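Local coordinates for protein yncA (Salmonella typhimurium, PDB 3DR6) that probably transfers an acetyl group from acetyl-coenzyme A to an acceptor substrate, as a dimeric member of the GNAT family of acetyltransferases, at residues G72-F77 / L158-L163; H117-G122 / L137-T142; N22-V25 / A30-N33. One frame throughout, in Å; residues are numbered along the deposited sequence.

Contact 1. Residues G72-F77 / L158-L163; sequences GDWRSF and LTFMQL
The indole nitrogen of Trp74 meets two carbons of Phe160, with NE1 3.6 Å from CE2 and the same distance from CZ. This is the polar end of an offset edge-to-face aromatic pair laid across the central sheet of the GNAT fold. Trp74 follows directly on strand 64-73, whereas Phe160 stands on strand 154-164, three places further across the sheet, with strands 83-90 and 118-124 between them. The two CA atoms are 11.2 Å apart, a gap these two large aromatic side chains bridge. The planes stand at 85°, with the five-membered ring of Trp74 and the ring of Phe160 centred 5.2 Å from each other. Such an approach turns the positive rim of the indole, N-H included, toward the pi cloud of the phenyl ring, which makes it an electrostatically sensible meeting for a buried tryptophan. With chi1 at 179°, the indole of Trp74 swings away from its own backbone N and extends toward Phe160. Val120 touches both rings from strand 118-124, one of the two between them.

Neighbours also pack on the ring faces. Over one face of the indole, toward the rim, lies the aliphatic part of Arg75, with CD 3.5 Å above the plane, and the guanidinium group of that arginine continues to a salt bridge with Glu85 of the second subunit. The phenyl ring is touched on both faces, near the rim: Leu158 CD2 sits 3.6 Å above one of them, and over the opposite face comes Trp74 CZ2, which is 4.0 Å from Phe160 CE1.

Contact 2. Residues H117-G122 / L137-T142; sequences HVMVAG and LGFTVT
Phe139 drives its ring against the backbone and side chain of Met119, a selenomethionine in this crystal. The nearest approach is to the main chain: ring carbon CE2 of Phe139 lies 3.4 Å from Met119 O, a close van der Waals approach in which the oxygen reaches the ring obliquely. Beside it, Met119 SE comes to 4.1 Å from Phe139 CZ. The selenium is essentially in the plane of the ring, 89° off its normal, making an edge-on Met-aromatic contact. The first two torsions of Met119 are both extended (chi1 -163°, chi2 -171°) and carry SE out to the ring edge; the bend at chi3 turns only the terminal methyl. Ala121, two residues further along the strand, offers CB to Phe139 CE2, at 4.4 Å; the small alanine lets the ring lie close to the strand backbone.

Strands 118-124 and 140-151 are not neighbours in the GNAT sheet. Strand 154-164 runs between them, and its Leu163 also packs on Phe139, so the aromatic ring reaches across the intervening strand from the turn that precedes strand 140-151. That turn is a Schellman motif closing helix 128-135. Gly138, at positive phi, is its C-prime residue, a backbone shape that glycine adopts readily. The backbone N of Phe139 goes to His134 O and that of Gly138 to His135 O. The His134 ring adds an edge-to-face contact with Phe139, while Leu104 and Ile108 of helix 99-113 pack against Met119.

Contact 3. Residues N22-V25 / A30-N33; sequences NHAV and AIWN
The C-terminal end of helix 14-27, the first helix of the GNAT fold, is covered by the loop that leaves it, as Ile31 folds back onto Ala24 and Val25. Loops in this region often border the acceptor site in GNAT enzymes, and a glycerol, probably from the crystallisation liquor, lies near Ile31 and may mark a pocket. One methyl does most of the work. Ile31 CG2 is 3.5 Å from Val25 N and 3.6 Å from Ala24 C, so it rests on the peptide joining these residues and not merely on their side chains. It also touches Ala24 CB at 3.8 Å, the small alanine letting the branched residue come this close to the helix. With CG1 anti to the backbone N (chi1 -173°), Ile31 has CG2 left between N and the carbonyl carbon. Val25 CG2 also lies 3.8 Å from Ile31 CG2, the two branched chains crossing at a slant. Further along, Val25 CG1 approaches Asn33 O to 3.6 Å, a plain van der Waals meeting.

Polar groups join the same two pieces of chain. Lys151 NZ hydrogen-bonds to Val25 O and Ile31 O, and weakly to Asn33 O, so one ammonium group ties the Val25 carbonyl in the last turn of the helix to carbonyls of the loop. Thr28 OG1 takes part in bonds with Ala24 O and Ala30 N. Beyond these, Tyr89 of strand 83-90 packs on Ala24 and Ile31, Trp32 turns to Leu156 of strand 154-164, and Phe77 of the second subunit covers Ile31 and Asn33.

Overall arrangement
Contact 3 closes first along the chain; contact 1 then opens, and contact 2 is nested within the loop it closes. Contacts 1 and 2, with centres 8 Å apart, share the mixed sheet: strands 118-124 and 154-164 are neighbours, joined by a probable hydrogen bond of 2.8 Å from Ala121 N to Met161 O, with strand 140-151 on the far side of 154-164. Contact 3, at the end of helix 14-27, is about 17 Å from contact 1 and 20 Å from contact 2, centre to centre. Leu158 CB lies 3.7 Å from Trp32 CH2, which links contacts 1 and 3. All three also touch the second subunit, so all three lie near the dimer interface.

Contact 1. Residues G72-F77 / L158-L163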
loop_
_atom_site.group_PDB
_atom_site.type_symbol
_atom_site.label_atom_id
_atom_site.label_comp_id
_atom_site.label_asym_id
_atom_site.label_seq_id
_atom_site.Cartn_x
_atom_site.Cartn_y
_atom_site.Cartn_z
ATOM N N GLY C 72 -4.375 -10.673 -0.130
ATOM C CA GLY C 72 -5.330 -9.658 -0.544
ATOM C C GLY C 72 -4.709 -8.683 -1.516
ATOM O O GLY C 72 -3.524 -8.781 -1.848
ATOM N N ASP C 73 -5.511 -7.744 -1.983
ATOM C CA ASP C 73 -5.005 -6.719 -2.881
ATOM C C ASP C 73 -3.932 -5.920 -2.165
ATOM O O ASP C 73 -4.068 -5.605 -0.979
ATOM C CB ASP C 73 -6.124 -5.809 -3.349
ATOM C CG ASP C 73 -7.175 -6.557 -4.143
ATOM O OD1 ASP C 73 -6.826 -7.492 -4.888
ATOM O OD2 ASP C 73 -8.368 -6.210 -4.003
ATOM N N TRP C 74 -2.839 -5.654 -2.873
ATOM C CA TRP C 74 -1.703 -4.939 -2.292
ATOM C C TRP C 74 -2.037 -3.465 -2.076
ATOM O O TRP C 74 -1.716 -2.885 -1.025
ATOM C CB TRP C 74 -0.490 -5.072 -3.207
ATOM C CG TRP C 74 0.731 -4.338 -2.712
ATOM C CD1 TRP C 74 1.274 -4.381 -1.445
ATOM C CD2 TRP C 74 1.593 -3.505 -3.484
ATOM N NE1 TRP C 74 2.404 -3.606 -1.383
ATOM C CE2 TRP C 74 2.625 -3.052 -2.617
ATOM C CE3 TRP C 74 1.594 -3.082 -4.820
ATOM C CZ2 TRP C 74 3.647 -2.200 -3.052
ATOM C CZ3 TRP C 74 2.626 -2.215 -5.250
ATOM C CH2 TRP C 74 3.636 -1.804 -4.365
ATOM N N ARG C 75 -2.689 -2.875 -3.069
ATOM C CA ARG C 75 -3.095 -1.464 -3.057
ATOM C C ARG C 75 -4.526 -1.325 -3.611
ATOM O O ARG C 75 -5.029 -2.263 -4.262
ATOM C CB ARG C 75 -2.071 -0.631 -3.838
ATOM C CG ARG C 75 -0.748 -0.446 -3.076
ATOM C CD ARG C 75 0.416 0.186 -3.879
ATOM N NE ARG C 75 0.158 1.528 -4.415
ATOM C CZ ARG C 75 0.299 2.677 -3.756
ATOM N NH1 ARG C 75 0.668 2.710 -2.481
ATOM N NH2 ARG C 75 0.050 3.822 -4.392
ATOM N N SER C 76 -5.190 -0.190 -3.364
ATOM C CA SER C 76 -6.611 -0.028 -3.715
ATOM C C SER C 76 -6.893 0.253 -5.192
ATOM O O SER C 76 -7.963 -0.137 -5.727
ATOM C CB SER C 76 -7.241 1.107 -2.898
ATOM O OG SER C 76 -6.976 0.917 -1.533
ATOM N N PHE C 77 -5.958 0.929 -5.851
ATOM C CA PHE C 77 -6.210 1.432 -7.208
ATOM C C PHE C 77 -6.267 0.337 -8.285
ATOM O O PHE C 77 -5.616 -0.704 -8.139
ATOM C CB PHE C 77 -5.217 2.533 -7.568
ATOM C CG PHE C 77 -5.570 3.889 -6.965
ATOM C CD1 PHE C 77 -6.741 4.063 -6.209
ATOM C CD2 PHE C 77 -4.745 4.993 -7.178
ATOM C CE1 PHE C 77 -7.080 5.322 -5.667
ATOM C CE2 PHE C 77 -5.065 6.250 -6.642
ATOM C CZ PHE C 77 -6.237 6.419 -5.893
ATOM N N LEU C 158 10.659 -1.257 6.725
ATOM C CA LEU C 158 9.912 -2.232 5.910
ATOM C C LEU C 158 10.732 -2.648 4.698
ATOM O O LEU C 158 11.255 -1.796 3.961
ATOM C CB LEU C 158 8.598 -1.614 5.423
ATOM C CG LEU C 158 7.722 -2.493 4.510
ATOM C CD1 LEU C 158 7.277 -3.724 5.266
ATOM C CD2 LEU C 158 6.490 -1.720 4.049
ATOM N N THR C 159 10.804 -3.951 4.479
ATOM C CA THR C 159 11.346 -4.489 3.244
ATOM C C THR C 159 10.163 -5.016 2.419
ATOM O O THR C 159 9.285 -5.701 2.952
ATOM C CB THR C 159 12.368 -5.615 3.559
ATOM O OG1 THR C 159 13.496 -5.025 4.227
ATOM C CG2 THR C 159 12.851 -6.321 2.294
ATOM N N PHE C 160 10.109 -4.656 1.137
ATOM C CA PHE C 160 9.232 -5.396 0.237
ATOM C C PHE C 160 10.065 -6.371 -0.559
ATOM O O PHE C 160 11.153 -6.033 -1.050
ATOM C CB PHE C 160 8.460 -4.537 -0.754
ATOM C CG PHE C 160 7.280 -3.811 -0.172
ATOM C CD1 PHE C 160 7.169 -2.437 -0.377
ATOM C CD2 PHE C 160 6.257 -4.495 0.532
ATOM C CE1 PHE C 160 6.041 -1.708 0.132
ATOM C CE2 PHE C 160 5.141 -3.785 1.021
ATOM C CZ PHE C 160 5.044 -2.381 0.819
HETATM N N MSE C 161 9.552 -7.584 -0.658
HETATM C CA MSE C 161 10.070 -8.533 -1.651
HETATM C C MSE C 161 8.964 -8.934 -2.613
HETATM O O MSE C 161 7.768 -8.852 -2.289
HETATM C CB MSE C 161 10.681 -9.749 -0.981
HETATM C CG MSE C 161 11.769 -9.381 0.017
HETATM SE SE MSE C 161 12.583 -10.976 0.856
HETATM C CE MSE C 161 13.575 -11.629 -0.662
ATOM N N GLN C 162 9.345 -9.318 -3.817
ATOM C CA GLN C 162 8.316 -9.678 -4.777
ATOM C C GLN C 162 8.707 -10.852 -5.667
ATOM O O GLN C 162 9.873 -11.135 -5.845
ATOM C CB GLN C 162 7.909 -8.490 -5.636
ATOM C CG GLN C 162 8.992 -7.992 -6.621
ATOM C CD GLN C 162 8.533 -6.741 -7.354
ATOM O OE1 GLN C 162 8.576 -5.617 -6.790
ATOM N NE2 GLN C 162 8.086 -6.917 -8.601
ATOM N N LEU C 163 7.689 -11.503 -6.212
ATOM C CA LEU C 163 7.856 -12.633 -7.121
ATOM C C LEU C 163 6.911 -12.431 -8.282
ATOM O O LEU C 163 5.687 -12.340 -8.089
ATOM C CB LEU C 163 7.536 -13.969 -6.418
ATOM C CG LEU C 163 7.473 -15.219 -7.318
ATOM C CD1 LEU C 163 8.880 -15.537 -7.895
ATOM C CD2 LEU C 163 6.948 -16.403 -6.514
#

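Contact 2. Residues H117-G122 / L137-T142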
loop_
_atom_site.group_PDB
_atom_site.type_symbol
_atom_site.label_atom_id
_atom_site.label_comp_id
_atom_site.label_asym_id
_atom_site.label_seq_id
_atom_site.Cartn_x
_atom_site.Cartn_y
_atom_site.Cartn_z
ATOM N N HIS C 117 -0.287 -11.421 -11.132
ATOM C CA HIS C 117 0.986 -11.254 -11.869
ATOM C C HIS C 117 2.213 -11.089 -10.967
ATOM O O HIS C 117 3.334 -11.492 -11.346
ATOM C CB HIS C 117 0.871 -10.076 -12.861
ATOM C CG HIS C 117 2.062 -9.897 -13.756
ATOM N ND1 HIS C 117 2.477 -10.854 -14.653
ATOM C CD2 HIS C 117 2.912 -8.848 -13.908
ATOM C CE1 HIS C 117 3.529 -10.414 -15.314
ATOM N NE2 HIS C 117 3.807 -9.195 -14.898
ATOM N N VAL C 118 2.015 -10.502 -9.780
ATOM C CA VAL C 118 3.129 -10.321 -8.820
ATOM C C VAL C 118 2.592 -10.611 -7.413
ATOM O O VAL C 118 1.480 -10.159 -7.116
ATOM C CB VAL C 118 3.694 -8.846 -8.838
ATOM C CG1 VAL C 118 4.789 -8.677 -7.771
ATOM C CG2 VAL C 118 4.229 -8.476 -10.239
HETATM N N MSE C 119 3.345 -11.341 -6.568
HETATM C CA MSE C 119 3.021 -11.417 -5.102
HETATM C C MSE C 119 4.089 -10.627 -4.373
HETATM O O MSE C 119 5.286 -10.763 -4.633
HETATM C CB MSE C 119 2.884 -12.842 -4.466
HETATM C CG MSE C 119 2.082 -12.985 -2.931
HETATM SE SE MSE C 119 2.494 -14.812 -2.604
HETATM C CE MSE C 119 2.344 -15.481 -4.547
ATOM N N VAL C 120 3.619 -9.790 -3.476
ATOM C CA VAL C 120 4.481 -8.956 -2.665
ATOM C C VAL C 120 4.477 -9.476 -1.229
ATOM O O VAL C 120 3.411 -9.833 -0.704
ATOM C CB VAL C 120 3.951 -7.515 -2.679
ATOM C CG1 VAL C 120 4.776 -6.615 -1.715
ATOM C CG2 VAL C 120 4.008 -6.944 -4.075
ATOM N N ALA C 121 5.649 -9.474 -0.595
ATOM C CA ALA C 121 5.766 -9.719 0.818
ATOM C C ALA C 121 6.239 -8.434 1.501
ATOM O O ALA C 121 7.158 -7.784 1.018
ATOM C CB ALA C 121 6.779 -10.862 1.063
ATOM N N GLY C 122 5.592 -8.064 2.602
ATOM C CA GLY C 122 6.027 -6.938 3.442
ATOM C C GLY C 122 6.664 -7.563 4.674
ATOM O O GLY C 122 6.016 -8.333 5.399
ATOM N N LEU C 137 12.204 -19.061 -2.407
ATOM C CA LEU C 137 11.050 -19.225 -3.284
ATOM C C LEU C 137 11.101 -18.288 -4.494
ATOM O O LEU C 137 10.109 -18.148 -5.244
ATOM C CB LEU C 137 9.743 -19.029 -2.498
ATOM C CG LEU C 137 9.165 -20.208 -1.700
ATOM C CD1 LEU C 137 8.186 -19.720 -0.626
ATOM C CD2 LEU C 137 8.489 -21.234 -2.610
ATOM N N GLY C 138 12.245 -17.643 -4.691
ATOM C CA GLY C 138 12.444 -16.871 -5.897
ATOM C C GLY C 138 12.074 -15.406 -5.757
ATOM O O GLY C 138 12.168 -14.662 -6.741
ATOM N N PHE C 139 11.692 -14.990 -4.541
ATOM C CA PHE C 139 11.412 -13.560 -4.275
ATOM C C PHE C 139 12.706 -12.747 -4.331
ATOM O O PHE C 139 13.783 -13.252 -3.969
ATOM C CB PHE C 139 10.759 -13.366 -2.890
ATOM C CG PHE C 139 9.301 -13.730 -2.838
ATOM C CD1 PHE C 139 8.900 -15.092 -2.778
ATOM C CD2 PHE C 139 8.312 -12.732 -2.786
ATOM C CE1 PHE C 139 7.521 -15.424 -2.730
ATOM C CE2 PHE C 139 6.949 -13.066 -2.730
ATOM C CZ PHE C 139 6.554 -14.398 -2.698
ATOM N N THR C 140 12.593 -11.481 -4.740
ATOM C CA THR C 140 13.725 -10.564 -4.650
ATOM C C THR C 140 13.333 -9.288 -3.875
ATOM O O THR C 140 12.150 -8.866 -3.871
ATOM C CB THR C 140 14.249 -10.187 -6.046
ATOM O OG1 THR C 140 13.176 -9.640 -6.809
ATOM C CG2 THR C 140 14.782 -11.409 -6.783
ATOM N N VAL C 141 14.323 -8.687 -3.221
ATOM C CA VAL C 141 14.115 -7.441 -2.468
ATOM C C VAL C 141 13.977 -6.283 -3.441
ATOM O O VAL C 141 14.852 -6.051 -4.273
ATOM C CB VAL C 141 15.283 -7.127 -1.479
ATOM C CG1 VAL C 141 15.022 -5.804 -0.774
ATOM C CG2 VAL C 141 15.427 -8.234 -0.449
ATOM N N THR C 142 12.837 -5.605 -3.371
ATOM C CA THR C 142 12.581 -4.447 -4.233
ATOM C C THR C 142 12.259 -3.160 -3.475
ATOM O O THR C 142 12.065 -2.116 -4.108
ATOM C CB THR C 142 11.490 -4.718 -5.272
ATOM O OG1 THR C 142 10.298 -5.165 -4.616
ATOM C CG2 THR C 142 11.966 -5.757 -6.341
#

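Contact 3. Residues N22-V25 / A30-N33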
loop_
_atom_site.group_PDB
_atom_site.type_symbol
_atom_site.label_atom_id
_atom_site.label_comp_id
_atom_site.label_asym_id
_atom_site.label_seq_id
_atom_site.Cartn_x
_atom_site.Cartn_y
_atom_site.Cartn_z
ATOM N N ASN C 22 -4.178 -12.855 16.550
ATOM C CA ASN C 22 -3.991 -12.102 17.798
ATOM C C ASN C 22 -2.609 -12.275 18.404
ATOM O O ASN C 22 -2.044 -11.309 18.922
ATOM C CB ASN C 22 -5.076 -12.462 18.824
ATOM C CG ASN C 22 -6.426 -11.876 18.458
ATOM O OD1 ASN C 22 -6.508 -10.933 17.660
ATOM N ND2 ASN C 22 -7.497 -12.422 19.046
ATOM N N HIS C 23 -2.068 -13.488 18.331
ATOM C CA HIS C 23 -0.673 -13.702 18.710
ATOM C C HIS C 23 0.270 -12.805 17.885
ATOM O O HIS C 23 1.144 -12.124 18.445
ATOM C CB HIS C 23 -0.241 -15.159 18.555
ATOM C CG HIS C 23 1.241 -15.335 18.663
ATOM N ND1 HIS C 23 2.058 -15.460 17.562
ATOM C CD2 HIS C 23 2.062 -15.299 19.738
ATOM C CE1 HIS C 23 3.317 -15.531 17.958
ATOM N NE2 HIS C 23 3.344 -15.450 19.275
ATOM N N ALA C 24 0.089 -12.825 16.561
ATOM C CA ALA C 24 0.920 -12.002 15.674
ATOM C C ALA C 24 0.813 -10.526 16.086
ATOM O O ALA C 24 1.827 -9.826 16.211
ATOM C CB ALA C 24 0.501 -12.190 14.237
ATOM N N VAL C 25 -0.417 -10.085 16.336
ATOM C CA VAL C 25 -0.712 -8.690 16.715
ATOM C C VAL C 25 -0.035 -8.280 18.034
ATOM O O VAL C 25 0.573 -7.212 18.124
ATOM C CB VAL C 25 -2.259 -8.449 16.808
ATOM C CG1 VAL C 25 -2.593 -7.168 17.590
ATOM C CG2 VAL C 25 -2.886 -8.411 15.409
ATOM N N ALA C 30 5.373 -9.145 13.065
ATOM C CA ALA C 30 5.057 -9.809 11.798
ATOM C C ALA C 30 3.801 -9.223 11.151
ATOM O O ALA C 30 3.555 -9.420 9.960
ATOM C CB ALA C 30 4.916 -11.334 11.997
ATOM N N ILE C 31 2.993 -8.530 11.953
ATOM C CA ILE C 31 1.866 -7.756 11.449
ATOM C C ILE C 31 1.897 -6.413 12.144
ATOM O O ILE C 31 2.091 -6.351 13.374
ATOM C CB ILE C 31 0.481 -8.453 11.667
ATOM C CG1 ILE C 31 -0.623 -7.662 10.959
ATOM C CG2 ILE C 31 0.125 -8.603 13.163
ATOM C CD1 ILE C 31 -1.919 -8.442 10.809
ATOM N N TRP C 32 1.719 -5.334 11.374
ATOM C CA TRP C 32 1.793 -3.999 11.977
ATOM C C TRP C 32 0.388 -3.453 12.292
ATOM O O TRP C 32 -0.002 -2.382 11.834
ATOM C CB TRP C 32 2.673 -3.016 11.150
ATOM C CG TRP C 32 4.143 -3.481 11.013
ATOM C CD1 TRP C 32 4.726 -4.583 11.615
ATOM C CD2 TRP C 32 5.170 -2.884 10.205
ATOM N NE1 TRP C 32 6.046 -4.703 11.218
ATOM C CE2 TRP C 32 6.341 -3.668 10.361
ATOM C CE3 TRP C 32 5.218 -1.744 9.375
ATOM C CZ2 TRP C 32 7.547 -3.355 9.715
ATOM C CZ3 TRP C 32 6.421 -1.434 8.737
ATOM C CH2 TRP C 32 7.564 -2.238 8.909
ATOM N N ASN C 33 -0.358 -4.240 13.071
ATOM C CA ASN C 33 -1.625 -3.859 13.666
ATOM C C ASN C 33 -1.457 -4.043 15.162
ATOM O O ASN C 33 -0.653 -4.881 15.578
ATOM C CB ASN C 33 -2.755 -4.786 13.196
ATOM C CG ASN C 33 -3.498 -4.265 11.970
ATOM O OD1 ASN C 33 -4.125 -5.053 11.243
ATOM N ND2 ASN C 33 -3.463 -2.952 11.745
#